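Long-range contact in N-acetylmuramoyl-L-alanine amidase (Mycolicibacterium smegmatis, PDB 7AGM), which hydrolyses the amide bond between N-acetylmuramic acid and L-alanine in peptidoglycan, probably using its bound zinc ion: residues P134-L146 with L173-N185. Sequence-based numbering, arbitrary orientation. Where two conformers were deposited one is given.
Sequences PSVQFAKVMRDQL and LAQFPSVLVECGN
V179 points from its strand into the helix and divides its two methyls there. CG2 sits over one face of the F138 ring, 4.0 Å from the ring centroid, a CH-pi contact. With CG anti to the backbone N (chi1 -167°), the F138 ring is swung to meet V179 CG2. V179 CG1 wedges between the root of F138 and the helix backbone at S135 and A139, where the small alanine lets the strand come close, with A139 CB 4.0 Å from V179 CG1. One turn on, M142, bent at chi2 and chi3, crosses V181 at about a right angle, M142 CG lying 3.8 Å from V181 CG2, and L146 CD1 closes on the other methyl, V181 CG1, at 3.8 Å. At the start of the strand the contact turns polar: S178 N donates to S135 OG (2.9 Å, 152°), and a water links that hydroxyl to F176 O. Beside this polar link the rings of P134 and P177 pack together. Helix 198-219 flanks the contact, with F215 stacked on F138 and I212 against M142. Strand 178-185 itself is hydrogen-bonded to strands 102-109 and 119-123. The two axes come within 7.6 Å of each other at 33°, helix-on-sheet packing in the alpha/beta fold of Amidase_3 zinc amidases, the side chain of V181 about 10 Å from the zinc ion.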
loop_
_atom_site.group_PDB
_atom_site.type_symbol
_atom_site.label_atom_id
_atom_site.label_comp_id
_atom_site.label_asym_id
_atom_site.label_seq_id
_atom_site.Cartn_x
_atom_site.Cartn_y
_atom_site.Cartn_z
ATOM N N PRO A 134 -12.039 -5.081 11.053
ATOM C CA PRO A 134 -11.042 -5.879 10.313
ATOM C C PRO A 134 -9.852 -5.087 9.788
ATOM O O PRO A 134 -8.725 -5.594 9.829
ATOM C CB PRO A 134 -11.864 -6.521 9.188
ATOM C CG PRO A 134 -13.266 -6.584 9.750
ATOM C CD PRO A 134 -13.418 -5.351 10.605
ATOM N N SER A 135 -10.053 -3.858 9.308
ATOM C CA SER A 135 -8.909 -3.106 8.786
ATOM C C SER A 135 -7.926 -2.721 9.887
ATOM O O SER A 135 -6.716 -2.658 9.632
ATOM C CB SER A 135 -9.364 -1.859 8.030
ATOM O OG SER A 135 -9.964 -2.226 6.807
ATOM N N VAL A 136 -8.422 -2.449 11.099
ATOM C CA VAL A 136 -7.529 -2.189 12.225
ATOM C C VAL A 136 -6.731 -3.441 12.567
ATOM O O VAL A 136 -5.517 -3.376 12.792
ATOM C CB VAL A 136 -8.322 -1.646 13.431
ATOM C CG1 VAL A 136 -7.413 -1.474 14.657
ATOM C CG2 VAL A 136 -8.996 -0.315 13.072
ATOM N N GLN A 137 -7.395 -4.603 12.596
ATOM C CA GLN A 137 -6.678 -5.851 12.820
ATOM C C GLN A 137 -5.654 -6.102 11.716
ATOM O O GLN A 137 -4.523 -6.533 11.990
ATOM C CB GLN A 137 -7.671 -7.008 12.917
ATOM C CG GLN A 137 -8.615 -6.880 14.115
ATOM C CD GLN A 137 -9.812 -7.808 14.031
ATOM O OE1 GLN A 137 -9.944 -8.590 13.090
ATOM N NE2 GLN A 137 -10.694 -7.721 15.018
ATOM N N PHE A 138 -6.034 -5.847 10.462
ATOM C CA PHE A 138 -5.111 -6.013 9.342
ATOM C C PHE A 138 -3.891 -5.113 9.517
ATOM O O PHE A 138 -2.750 -5.559 9.338
ATOM C CB PHE A 138 -5.867 -5.657 8.060
ATOM C CG PHE A 138 -5.177 -6.064 6.769
ATOM C CD1 PHE A 138 -4.022 -6.855 6.751
ATOM C CD2 PHE A 138 -5.706 -5.636 5.556
ATOM C CE1 PHE A 138 -3.416 -7.214 5.531
ATOM C CE2 PHE A 138 -5.100 -5.979 4.341
ATOM C CZ PHE A 138 -3.957 -6.776 4.337
ATOM N N ALA A 139 -4.110 -3.848 9.901
ATOM C CA ALA A 139 -2.986 -2.939 10.098
ATOM C C ALA A 139 -2.012 -3.495 11.131
ATOM O O ALA A 139 -0.793 -3.451 10.930
ATOM C CB ALA A 139 -3.482 -1.549 10.496
ATOM N N LYS A 140 -2.535 -4.070 12.215
ATOM C CA LYS A 140 -1.668 -4.606 13.258
ATOM C C LYS A 140 -0.903 -5.833 12.773
ATOM O O LYS A 140 0.299 -5.957 13.031
ATOM C CB LYS A 140 -2.492 -4.924 14.507
ATOM C CG LYS A 140 -3.171 -3.707 15.120
ATOM C CD LYS A 140 -3.921 -4.063 16.395
ATOM C CE LYS A 140 -4.558 -2.830 17.015
ATOM N NZ LYS A 140 -5.262 -3.141 18.288
ATOM N N VAL A 141 -1.578 -6.751 12.071
ATOM C CA VAL A 141 -0.888 -7.930 11.549
ATOM C C VAL A 141 0.201 -7.513 10.565
ATOM O O VAL A 141 1.327 -8.035 10.589
ATOM C CB VAL A 141 -1.899 -8.891 10.893
ATOM C CG1 VAL A 141 -1.172 -10.051 10.228
ATOM C CG2 VAL A 141 -2.933 -9.401 11.909
ATOM N N MET A 142 -0.117 -6.561 9.687
ATOM C CA MET A 142 0.859 -6.098 8.704
ATOM C C MET A 142 2.053 -5.437 9.385
ATOM O O MET A 142 3.213 -5.732 9.066
ATOM C CB MET A 142 0.187 -5.125 7.739
ATOM C CG MET A 142 1.125 -4.588 6.659
ATOM S SD MET A 142 1.694 -5.844 5.494
ATOM C CE MET A 142 0.225 -6.057 4.489
ATOM N N ARG A 143 1.784 -4.544 10.345
ATOM C CA ARG A 143 2.856 -3.917 11.120
ATOM C C ARG A 143 3.739 -4.962 11.799
ATOM O O ARG A 143 4.978 -4.872 11.761
ATOM C CB ARG A 143 2.229 -3.002 12.166
ATOM C CG ARG A 143 3.225 -2.223 13.009
ATOM C CD ARG A 143 2.988 -2.438 14.493
ATOM N NE ARG A 143 3.632 -3.658 14.961
ATOM C CZ ARG A 143 4.896 -3.723 15.384
ATOM N NH1 ARG A 143 5.658 -2.632 15.406
ATOM N NH2 ARG A 143 5.399 -4.882 15.790
ATOM N N ASP A 144 3.117 -5.984 12.400
ATOM C CA ASP A 144 3.881 -7.008 13.103
ATOM C C ASP A 144 4.775 -7.789 12.146
ATOM O O ASP A 144 5.921 -8.116 12.480
ATOM C CB ASP A 144 2.938 -7.950 13.857
ATOM C CG ASP A 144 2.380 -7.339 15.128
ATOM O OD1 ASP A 144 2.812 -6.236 15.519
ATOM O OD2 ASP A 144 1.495 -7.974 15.735
ATOM N N GLN A 145 4.280 -8.089 10.943
ATOM C CA GLN A 145 5.073 -8.894 10.019
ATOM C C GLN A 145 6.193 -8.089 9.373
ATOM O O GLN A 145 7.272 -8.634 9.123
ATOM C CB GLN A 145 4.184 -9.573 8.970
ATOM C CG GLN A 145 3.354 -10.707 9.533
ATOM C CD GLN A 145 4.202 -11.689 10.327
ATOM O OE1 GLN A 145 5.188 -12.229 9.812
ATOM N NE2 GLN A 145 3.831 -11.921 11.588
ATOM N N LEU A 146 5.964 -6.801 9.095
ATOM C CA LEU A 146 7.055 -5.950 8.635
ATOM C C LEU A 146 8.132 -5.839 9.703
ATOM O O LEU A 146 9.328 -5.972 9.416
ATOM C CB LEU A 146 6.510 -4.573 8.253
ATOM C CG LEU A 146 5.637 -4.547 6.991
ATOM C CD1 LEU A 146 4.804 -3.287 6.888
ATOM C CD2 LEU A 146 6.497 -4.661 5.755
ATOM N N LEU A 173 -12.508 5.434 1.233
ATOM C CA LEU A 173 -13.578 4.950 0.372
ATOM C C LEU A 173 -13.703 3.432 0.357
ATOM O O LEU A 173 -14.688 2.916 -0.186
ATOM C CB LEU A 173 -13.391 5.486 -1.054
ATOM C CG LEU A 173 -13.544 7.003 -1.229
ATOM C CD1 LEU A 173 -12.964 7.482 -2.557
ATOM C CD2 LEU A 173 -15.014 7.403 -1.101
ATOM N N ALA A 174 -12.746 2.712 0.945
ATOM C CA ALA A 174 -12.806 1.253 0.937
ATOM C C ALA A 174 -13.945 0.746 1.806
ATOM O O ALA A 174 -14.176 1.243 2.914
ATOM C CB ALA A 174 -11.487 0.665 1.443
ATOM N N GLN A 175 -14.632 -0.281 1.308
ATOM C CA GLN A 175 -15.725 -0.937 2.015
ATOM C C GLN A 175 -15.373 -2.363 2.418
ATOM O O GLN A 175 -16.250 -3.105 2.880
ATOM C CB GLN A 175 -17.000 -0.889 1.167
ATOM C CG GLN A 175 -17.413 0.534 0.784
ATOM C CD GLN A 175 -18.605 0.566 -0.148
ATOM O OE1 GLN A 175 -19.242 -0.457 -0.390
ATOM N NE2 GLN A 175 -18.911 1.743 -0.679
ATOM N N PHE A 176 -14.107 -2.746 2.266
ATOM C CA PHE A 176 -13.556 -4.058 2.566
ATOM C C PHE A 176 -12.211 -3.818 3.228
ATOM O O PHE A 176 -11.690 -2.702 3.176
ATOM C CB PHE A 176 -13.428 -4.864 1.261
ATOM C CG PHE A 176 -14.751 -5.032 0.586
ATOM C CD1 PHE A 176 -15.218 -4.085 -0.316
ATOM C CD2 PHE A 176 -15.581 -6.078 0.943
ATOM C CE1 PHE A 176 -16.483 -4.202 -0.868
ATOM C CE2 PHE A 176 -16.849 -6.200 0.389
ATOM C CZ PHE A 176 -17.296 -5.267 -0.516
ATOM N N PRO A 177 -11.646 -4.820 3.902
ATOM C CA PRO A 177 -10.440 -4.571 4.708
ATOM C C PRO A 177 -9.313 -4.016 3.846
ATOM O O PRO A 177 -9.031 -4.532 2.760
ATOM C CB PRO A 177 -10.094 -5.957 5.262
ATOM C CG PRO A 177 -11.407 -6.657 5.310
ATOM C CD PRO A 177 -12.153 -6.188 4.091
ATOM N N SER A 178 -8.663 -2.950 4.337
ATOM C CA SER A 178 -7.743 -2.193 3.491
ATOM C C SER A 178 -6.698 -1.479 4.335
ATOM O O SER A 178 -7.035 -0.855 5.349
ATOM C CB SER A 178 -8.525 -1.179 2.648
ATOM O OG SER A 178 -7.684 -0.496 1.736
ATOM N N VAL A 179 -5.432 -1.597 3.924
ATOM C CA VAL A 179 -4.333 -0.881 4.562
ATOM C C VAL A 179 -3.426 -0.343 3.467
ATOM O O VAL A 179 -3.444 -0.816 2.325
ATOM C CB VAL A 179 -3.516 -1.753 5.553
ATOM C CG1 VAL A 179 -4.413 -2.267 6.706
ATOM C CG2 VAL A 179 -2.802 -2.890 4.819
ATOM N N LEU A 180 -2.641 0.672 3.818
ATOM C CA LEU A 180 -1.664 1.258 2.907
ATOM C C LEU A 180 -0.300 1.157 3.572
ATOM O O LEU A 180 -0.117 1.639 4.694
ATOM C CB LEU A 180 -2.039 2.708 2.582
ATOM C CG LEU A 180 -1.181 3.433 1.532
ATOM C CD1 LEU A 180 -1.928 4.631 0.965
ATOM C CD2 LEU A 180 0.181 3.888 2.067
ATOM N N VAL A 181 0.647 0.502 2.903
ATOM C CA VAL A 181 1.981 0.293 3.453
ATOM C C VAL A 181 2.920 1.316 2.821
ATOM O O VAL A 181 3.155 1.283 1.604
ATOM C CB VAL A 181 2.488 -1.136 3.206
ATOM C CG1 VAL A 181 3.921 -1.284 3.737
ATOM C CG2 VAL A 181 1.554 -2.171 3.819
ATOM N N GLU A 182 3.441 2.234 3.636
ATOM C CA GLU A 182 4.576 3.071 3.249
ATOM C C GLU A 182 5.834 2.300 3.646
ATOM O O GLU A 182 6.138 2.165 4.837
ATOM C CB GLU A 182 4.513 4.440 3.934
ATOM C CG GLU A 182 3.420 5.369 3.427
ATOM C CD GLU A 182 3.755 6.038 2.114
ATOM O OE1 GLU A 182 4.838 5.752 1.567
ATOM O OE2 GLU A 182 2.937 6.856 1.628
ATOM N N CYS A 183 6.548 1.762 2.648
ATOM C CA CYS A 183 7.622 0.809 2.924
ATOM C C CYS A 183 8.827 1.464 3.578
ATOM O O CYS A 183 9.526 0.818 4.372
ATOM C CB CYS A 183 8.055 0.118 1.631
ATOM S SG CYS A 183 6.772 -0.948 0.935
ATOM N N GLY A 184 9.091 2.725 3.257
ATOM C CA GLY A 184 10.283 3.395 3.746
ATOM C C GLY A 184 10.329 4.807 3.213
ATOM O O GLY A 184 9.413 5.266 2.523
ATOM N N ASN A 185 11.429 5.487 3.530
ATOM C CA ASN A 185 11.644 6.878 3.147
ATOM C C ASN A 185 12.624 6.903 1.973
ATOM O O ASN A 185 13.801 6.567 2.133
ATOM C CB ASN A 185 12.215 7.639 4.341
ATOM C CG ASN A 185 12.510 9.095 4.031
ATOM O OD1 ASN A 185 12.163 9.602 2.964
ATOM N ND2 ASN A 185 13.138 9.786 4.988
HETATM O O HOH W 1 -11.659 -0.859 5.323
#